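Local coordinates for protein pyruvate kinase (Pyrobaculum aerophilum, PDB 3QTG) that catalyses the last step of glycolysis, the transfer of phosphate from phosphoenolpyruvate to ADP that yields pyruvate and ATP, at residues I132-T144 and I151-G163. Sequence-based numbering, arbitrary orientation.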
ATOM      1  N   ILE A 132     -46.303  19.364  -2.836  1.00 37.89           N
ATOM      2  CA  ILE A 132     -46.574  19.411  -4.252  1.00 37.96           C
ATOM      3  C   ILE A 132     -45.925  20.673  -4.814  1.00 38.57           C
ATOM      4  O   ILE A 132     -46.059  21.741  -4.237  1.00 39.14           O
ATOM      5  CB  ILE A 132     -48.098  19.423  -4.496  1.00 37.69           C
ATOM      6  CG1 ILE A 132     -48.700  18.056  -4.142  1.00 37.64           C
ATOM      7  CG2 ILE A 132     -48.423  19.821  -5.943  1.00 36.01           C
ATOM      8  CD1 ILE A 132     -50.166  18.148  -3.911  1.00 38.82           C
ATOM      9  N   LEU A 133     -45.229  20.545  -5.936  1.00 39.29           N
ATOM     10  CA  LEU A 133     -44.475  21.660  -6.506  1.00 41.21           C
ATOM     11  C   LEU A 133     -44.991  22.067  -7.870  1.00 42.50           C
ATOM     12  O   LEU A 133     -45.073  21.261  -8.785  1.00 41.98           O
ATOM     13  CB  LEU A 133     -42.985  21.305  -6.634  1.00 40.53           C
ATOM     14  CG  LEU A 133     -42.251  20.837  -5.379  1.00 40.82           C
ATOM     15  CD1 LEU A 133     -40.865  20.283  -5.778  1.00 38.03           C
ATOM     16  CD2 LEU A 133     -42.151  22.015  -4.404  1.00 37.92           C
ATOM     17  N   MET A 134     -45.283  23.345  -7.995  1.00 45.14           N
ATOM     18  CA  MET A 134     -45.824  23.906  -9.200  1.00 48.71           C
ATOM     19  C   MET A 134     -45.057  25.180  -9.460  1.00 50.70           C
ATOM     20  O   MET A 134     -44.458  25.746  -8.546  1.00 51.01           O
ATOM     21  CB  MET A 134     -47.295  24.234  -8.991  1.00 48.31           C
ATOM     22  CG  MET A 134     -48.073  23.076  -8.375  1.00 49.61           C
ATOM     23  SD  MET A 134     -49.642  22.816  -9.171  1.00 50.75           S
ATOM     24  CE  MET A 134     -50.713  23.357  -7.875  1.00 48.03           C
ATOM     25  N   LEU A 135     -45.089  25.641 -10.700  1.00 53.42           N
ATOM     26  CA  LEU A 135     -44.426  26.883 -11.058  1.00 56.09           C
ATOM     27  C   LEU A 135     -42.920  26.705 -10.804  1.00 57.59           C
ATOM     28  O   LEU A 135     -42.276  27.545 -10.173  1.00 58.50           O
ATOM     29  CB  LEU A 135     -45.045  28.053 -10.264  1.00 56.01           C
ATOM     30  CG  LEU A 135     -46.382  28.671 -10.737  1.00 56.57           C
ATOM     31  CD1 LEU A 135     -47.305  27.709 -11.493  1.00 56.95           C
ATOM     32  CD2 LEU A 135     -47.144  29.373  -9.603  1.00 56.25           C
ATOM     33  N   ASP A 136     -42.389  25.570 -11.272  1.00 58.96           N
ATOM     34  CA  ASP A 136     -40.959  25.214 -11.135  1.00 60.43           C
ATOM     35  C   ASP A 136     -40.437  25.026  -9.684  1.00 60.38           C
ATOM     36  O   ASP A 136     -39.231  24.855  -9.464  1.00 60.91           O
ATOM     37  CB  ASP A 136     -40.068  26.205 -11.925  1.00 61.20           C
ATOM     38  CG  ASP A 136     -39.885  25.798 -13.389  1.00 63.00           C
ATOM     39  OD1 ASP A 136     -38.742  25.461 -13.777  1.00 65.66           O
ATOM     40  OD2 ASP A 136     -40.880  25.804 -14.148  1.00 65.45           O
ATOM     41  N   GLY A 137     -41.343  25.050  -8.709  1.00 59.99           N
ATOM     42  CA  GLY A 137     -40.976  24.963  -7.298  1.00 58.89           C
ATOM     43  C   GLY A 137     -41.331  26.217  -6.519  1.00 58.41           C
ATOM     44  O   GLY A 137     -41.119  26.259  -5.295  1.00 58.99           O
ATOM     45  N   ARG A 138     -41.853  27.230  -7.224  1.00 56.99           N
ATOM     46  CA  ARG A 138     -42.265  28.524  -6.641  1.00 56.58           C
ATOM     47  C   ARG A 138     -43.631  28.513  -5.928  1.00 54.30           C
ATOM     48  O   ARG A 138     -43.981  29.446  -5.197  1.00 54.47           O
ATOM     49  CB  ARG A 138     -42.298  29.617  -7.716  1.00 56.62           C
ATOM     50  CG  ARG A 138     -40.972  29.838  -8.458  1.00 59.38           C
ATOM     51  CD  ARG A 138     -40.944  31.207  -9.171  1.00 60.22           C
ATOM     52  NE  ARG A 138     -39.783  31.329 -10.069  1.00 67.33           N
ATOM     53  CZ  ARG A 138     -38.588  31.815  -9.720  1.00 69.06           C
ATOM     54  NH1 ARG A 138     -38.356  32.247  -8.478  1.00 69.62           N
ATOM     55  NH2 ARG A 138     -37.611  31.866 -10.624  1.00 70.27           N
ATOM     56  N   LEU A 139     -44.432  27.493  -6.188  1.00 51.51           N
ATOM     57  CA  LEU A 139     -45.686  27.319  -5.468  1.00 48.85           C
ATOM     58  C   LEU A 139     -45.595  25.962  -4.817  1.00 46.71           C
ATOM     59  O   LEU A 139     -45.521  24.944  -5.508  1.00 47.46           O
ATOM     60  CB  LEU A 139     -46.894  27.430  -6.413  1.00 48.66           C
ATOM     61  CG  LEU A 139     -48.327  27.369  -5.842  1.00 50.24           C
ATOM     62  CD1 LEU A 139     -48.513  28.160  -4.533  1.00 48.25           C
ATOM     63  CD2 LEU A 139     -49.365  27.815  -6.899  1.00 49.38           C
ATOM     64  N   ARG A 140     -45.544  25.952  -3.492  1.00 43.64           N
ATOM     65  CA  ARG A 140     -45.530  24.714  -2.736  1.00 40.93           C
ATOM     66  C   ARG A 140     -46.864  24.565  -2.031  1.00 39.63           C
ATOM     67  O   ARG A 140     -47.440  25.543  -1.562  1.00 37.78           O
ATOM     68  CB  ARG A 140     -44.398  24.697  -1.712  1.00 41.09           C
ATOM     69  CG  ARG A 140     -43.066  25.181  -2.268  1.00 41.67           C
ATOM     70  CD  ARG A 140     -42.043  25.432  -1.165  1.00 44.48           C
ATOM     71  NE  ARG A 140     -41.276  24.215  -0.910  1.00 45.96           N
ATOM     72  CZ  ARG A 140     -41.507  23.419   0.113  1.00 45.53           C
ATOM     73  NH1 ARG A 140     -42.452  23.738   0.958  1.00 49.80           N
ATOM     74  NH2 ARG A 140     -40.794  22.327   0.298  1.00 47.21           N
ATOM     75  N   LEU A 141     -47.355  23.331  -1.987  1.00 38.53           N
ATOM     76  CA  LEU A 141     -48.608  23.030  -1.314  1.00 39.09           C
ATOM     77  C   LEU A 141     -48.396  21.810  -0.432  1.00 38.41           C
ATOM     78  O   LEU A 141     -47.897  20.788  -0.897  1.00 37.30           O
ATOM     79  CB  LEU A 141     -49.757  22.731  -2.297  1.00 38.31           C
ATOM     80  CG  LEU A 141     -50.266  23.423  -3.579  1.00 40.49           C
ATOM     81  CD1 LEU A 141     -51.490  24.382  -3.383  1.00 36.00           C
ATOM     82  CD2 LEU A 141     -49.182  24.003  -4.506  1.00 40.16           C
ATOM     83  N   LYS A 142     -48.812  21.922   0.825  1.00 38.43           N
ATOM     84  CA  LYS A 142     -48.627  20.859   1.806  1.00 39.44           C
ATOM     85  C   LYS A 142     -49.885  19.981   1.812  1.00 38.44           C
ATOM     86  O   LYS A 142     -50.966  20.469   2.106  1.00 38.82           O
ATOM     87  CB  LYS A 142     -48.451  21.483   3.196  1.00 39.41           C
ATOM     88  CG  LYS A 142     -47.305  20.972   4.017  1.00 44.74           C
ATOM     89  CD  LYS A 142     -47.156  19.466   4.049  1.00 48.12           C
ATOM     90  CE  LYS A 142     -45.850  19.114   4.775  1.00 51.72           C
ATOM     91  NZ  LYS A 142     -45.921  19.486   6.218  1.00 52.24           N
ATOM     92  N   VAL A 143     -49.739  18.697   1.510  1.00 38.29           N
ATOM     93  CA  VAL A 143     -50.876  17.759   1.457  1.00 38.21           C
ATOM     94  C   VAL A 143     -51.452  17.396   2.850  1.00 39.57           C
ATOM     95  O   VAL A 143     -50.766  16.848   3.713  1.00 39.68           O
ATOM     96  CB  VAL A 143     -50.532  16.488   0.643  1.00 37.98           C
ATOM     97  CG1 VAL A 143     -51.728  15.532   0.556  1.00 36.80           C
ATOM     98  CG2 VAL A 143     -50.042  16.869  -0.756  1.00 36.68           C
ATOM     99  N   THR A 144     -52.738  17.683   3.032  1.00 40.62           N
ATOM    100  CA  THR A 144     -53.402  17.557   4.326  1.00 41.87           C
ATOM    101  C   THR A 144     -54.460  16.452   4.398  1.00 42.83           C
ATOM    102  O   THR A 144     -54.899  16.064   5.484  1.00 42.91           O
ATOM    103  CB  THR A 144     -54.060  18.887   4.711  1.00 42.03           C
ATOM    104  OG1 THR A 144     -54.941  19.304   3.658  1.00 41.45           O
ATOM    105  CG2 THR A 144     -52.995  19.960   4.973  1.00 40.60           C
ATOM    106  N   ILE A 151     -57.144  14.941  -3.657  1.00 41.00           N
ATOM    107  CA  ILE A 151     -56.161  15.415  -2.713  1.00 39.36           C
ATOM    108  C   ILE A 151     -56.562  16.817  -2.261  1.00 38.51           C
ATOM    109  O   ILE A 151     -57.061  17.608  -3.047  1.00 37.97           O
ATOM    110  CB  ILE A 151     -54.750  15.400  -3.405  1.00 39.59           C
ATOM    111  CG1 ILE A 151     -54.039  14.085  -3.111  1.00 40.64           C
ATOM    112  CG2 ILE A 151     -53.877  16.600  -3.038  1.00 39.11           C
ATOM    113  CD1 ILE A 151     -53.459  13.458  -4.384  1.00 43.31           C
ATOM    114  N   GLU A 152     -56.357  17.112  -0.982  1.00 38.20           N
ATOM    115  CA  GLU A 152     -56.373  18.474  -0.503  1.00 37.82           C
ATOM    116  C   GLU A 152     -54.970  18.869  -0.038  1.00 37.10           C
ATOM    117  O   GLU A 152     -54.259  18.062   0.566  1.00 36.65           O
ATOM    118  CB  GLU A 152     -57.396  18.623   0.637  1.00 38.04           C
ATOM    119  CG  GLU A 152     -58.871  18.467   0.161  1.00 39.06           C
ATOM    120  CD  GLU A 152     -59.863  18.382   1.318  1.00 40.80           C
ATOM    121  OE1 GLU A 152     -59.455  18.031   2.458  1.00 42.28           O
ATOM    122  OE2 GLU A 152     -61.058  18.675   1.089  1.00 45.74           O
ATOM    123  N   ALA A 153     -54.590  20.117  -0.300  1.00 36.95           N
ATOM    124  CA  ALA A 153     -53.277  20.628   0.072  1.00 36.95           C
ATOM    125  C   ALA A 153     -53.330  22.120   0.413  1.00 37.15           C
ATOM    126  O   ALA A 153     -54.107  22.866  -0.164  1.00 37.70           O
ATOM    127  CB  ALA A 153     -52.276  20.348  -1.040  1.00 36.38           C
ATOM    128  N   VAL A 154     -52.518  22.556   1.362  1.00 37.21           N
ATOM    129  CA  VAL A 154     -52.533  23.953   1.789  1.00 37.85           C
ATOM    130  C   VAL A 154     -51.415  24.687   1.079  1.00 38.56           C
ATOM    131  O   VAL A 154     -50.248  24.266   1.152  1.00 39.36           O
ATOM    132  CB  VAL A 154     -52.352  24.090   3.342  1.00 38.67           C
ATOM    133  CG1 VAL A 154     -52.124  25.554   3.760  1.00 38.10           C
ATOM    134  CG2 VAL A 154     -53.554  23.517   4.077  1.00 37.07           C
ATOM    135  N   ALA A 155     -51.766  25.783   0.412  1.00 39.39           N
ATOM    136  CA  ALA A 155     -50.809  26.607  -0.284  1.00 40.66           C
ATOM    137  C   ALA A 155     -49.935  27.368   0.729  1.00 42.58           C
ATOM    138  O   ALA A 155     -50.443  27.990   1.669  1.00 42.41           O
ATOM    139  CB  ALA A 155     -51.517  27.559  -1.196  1.00 40.93           C
ATOM    140  N   GLU A 156     -48.621  27.274   0.536  1.00 43.78           N
ATOM    141  CA  GLU A 156     -47.652  27.926   1.398  1.00 46.15           C
ATOM    142  C   GLU A 156     -47.431  29.373   0.958  1.00 46.34           C
ATOM    143  O   GLU A 156     -46.893  30.166   1.715  1.00 46.67           O
ATOM    144  CB  GLU A 156     -46.348  27.125   1.433  1.00 45.55           C
ATOM    145  CG  GLU A 156     -46.540  25.749   2.046  1.00 47.12           C
ATOM    146  CD  GLU A 156     -45.278  24.885   2.052  1.00 48.85           C
ATOM    147  OE1 GLU A 156     -44.146  25.402   1.860  1.00 49.86           O
ATOM    148  OE2 GLU A 156     -45.428  23.661   2.264  1.00 54.02           O
ATOM    149  N   SER A 157     -47.882  29.708  -0.256  1.00 46.90           N
ATOM    150  CA  SER A 157     -47.901  31.084  -0.743  1.00 47.44           C
ATOM    151  C   SER A 157     -48.998  31.278  -1.800  1.00 47.71           C
ATOM    152  O   SER A 157     -49.665  30.321  -2.196  1.00 47.72           O
ATOM    153  CB  SER A 157     -46.523  31.493  -1.292  1.00 47.58           C
ATOM    154  OG  SER A 157     -46.170  30.701  -2.409  1.00 48.04           O
ATOM    155  N   SER A 158     -49.201  32.528  -2.208  1.00 48.05           N
ATOM    156  CA  SER A 158     -50.108  32.892  -3.288  1.00 48.64           C
ATOM    157  C   SER A 158     -49.540  32.533  -4.657  1.00 48.07           C
ATOM    158  O   SER A 158     -48.331  32.392  -4.820  1.00 48.17           O
ATOM    159  CB  SER A 158     -50.408  34.385  -3.245  1.00 49.08           C
ATOM    160  OG  SER A 158     -51.436  34.646  -2.318  1.00 52.31           O
ATOM    161  N   GLY A 159     -50.419  32.401  -5.643  1.00 47.48           N
ATOM    162  CA  GLY A 159     -50.006  31.954  -6.959  1.00 47.26           C
ATOM    163  C   GLY A 159     -51.190  31.725  -7.872  1.00 47.79           C
ATOM    164  O   GLY A 159     -52.341  31.716  -7.433  1.00 47.89           O
ATOM    165  N   VAL A 160     -50.900  31.569  -9.157  1.00 47.61           N
ATOM    166  CA  VAL A 160     -51.929  31.370 -10.160  1.00 47.72           C
ATOM    167  C   VAL A 160     -51.602  30.048 -10.848  1.00 47.02           C
ATOM    168  O   VAL A 160     -50.510  29.888 -11.388  1.00 47.43           O
ATOM    169  CB  VAL A 160     -51.953  32.530 -11.177  1.00 47.98           C
ATOM    170  CG1 VAL A 160     -53.023  32.325 -12.231  1.00 48.50           C
ATOM    171  CG2 VAL A 160     -52.172  33.857 -10.450  1.00 49.09           C
ATOM    172  N   ILE A 161     -52.527  29.095 -10.767  1.00 46.00           N
ATOM    173  CA  ILE A 161     -52.382  27.806 -11.450  1.00 45.03           C
ATOM    174  C   ILE A 161     -53.065  27.871 -12.805  1.00 44.61           C
ATOM    175  O   ILE A 161     -54.233  28.250 -12.916  1.00 44.33           O
ATOM    176  CB  ILE A 161     -52.903  26.614 -10.601  1.00 44.71           C
ATOM    177  CG1 ILE A 161     -52.085  26.490  -9.309  1.00 44.38           C
ATOM    178  CG2 ILE A 161     -52.784  25.315 -11.385  1.00 44.11           C
ATOM    179  CD1 ILE A 161     -52.756  25.687  -8.208  1.00 44.64           C
ATOM    180  N   THR A 162     -52.299  27.522 -13.832  1.00 44.37           N
ATOM    181  CA  THR A 162     -52.741  27.556 -15.217  1.00 45.26           C
ATOM    182  C   THR A 162     -52.767  26.112 -15.771  1.00 44.36           C
ATOM    183  O   THR A 162     -51.943  25.275 -15.374  1.00 43.26           O
ATOM    184  CB  THR A 162     -51.791  28.506 -16.061  1.00 45.12           C
ATOM    185  OG1 THR A 162     -51.953  29.847 -15.597  1.00 49.09           O
ATOM    186  CG2 THR A 162     -52.130  28.519 -17.510  1.00 46.97           C
ATOM    187  N   GLY A 163     -53.714  25.841 -16.676  1.00 44.09           N
ATOM    188  CA  GLY A 163     -53.764  24.584 -17.411  1.00 44.30           C
ATOM    189  C   GLY A 163     -52.486  24.342 -18.194  1.00 44.78           C
ATOM    190  O   GLY A 163     -51.903  25.263 -18.769  1.00 45.30           O
TER
HETATM  191  O   HOH W   1     -57.397  18.807   4.412  1.00 47.05           O
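R140 and E156 meet side chain to side chain in a salt bridge: NH1 of R140 lies a short 2.5 Å from OE1 of E156, on the syn side but somewhat out of the carboxylate plane. OE1 sits almost in the guanidinium plane, yet the two flat groups are turned 47° apart and the N-H...O angle is a bent 131°. R140 gets there by folding its chain at chi3, whereas E156 runs extended beyond CG. The backbones of the same residues are joined by a nearly straight bond, E156 N to R140 O at 3.0 Å. With an alanine at E156, NH1 of R140 would probably be left without its carboxylate mate and the guanidinium freer to turn, although NH2 is also paired with E170.

Three further backbone bonds, the reciprocal pair between K142 and V154 and T144 N to E152 O, establish an antiparallel beta hairpin of strands 139-146 and 150-155. Beside the last of them a water bridges T144 OG1 and E152 OE1. The hairpin belongs to the mixed sheet of the small beta-rich B domain that pyruvate kinases carry beside the TIM barrel. On its apolar face L141 CB packs 3.7 Å from A153 CB, and CD1 of L141 reaches A155 CB. Farther along, L139, with CG anti to its backbone N (chi1 -176°), lays CD2 3.9 Å from I161 CG1, the two side chains crossing at about a right angle. A classic beta bulge precedes this, R138 and L139 together standing opposite M134. In the second shell, from strand 101-106, V102 touches L141 and F104 touches I151.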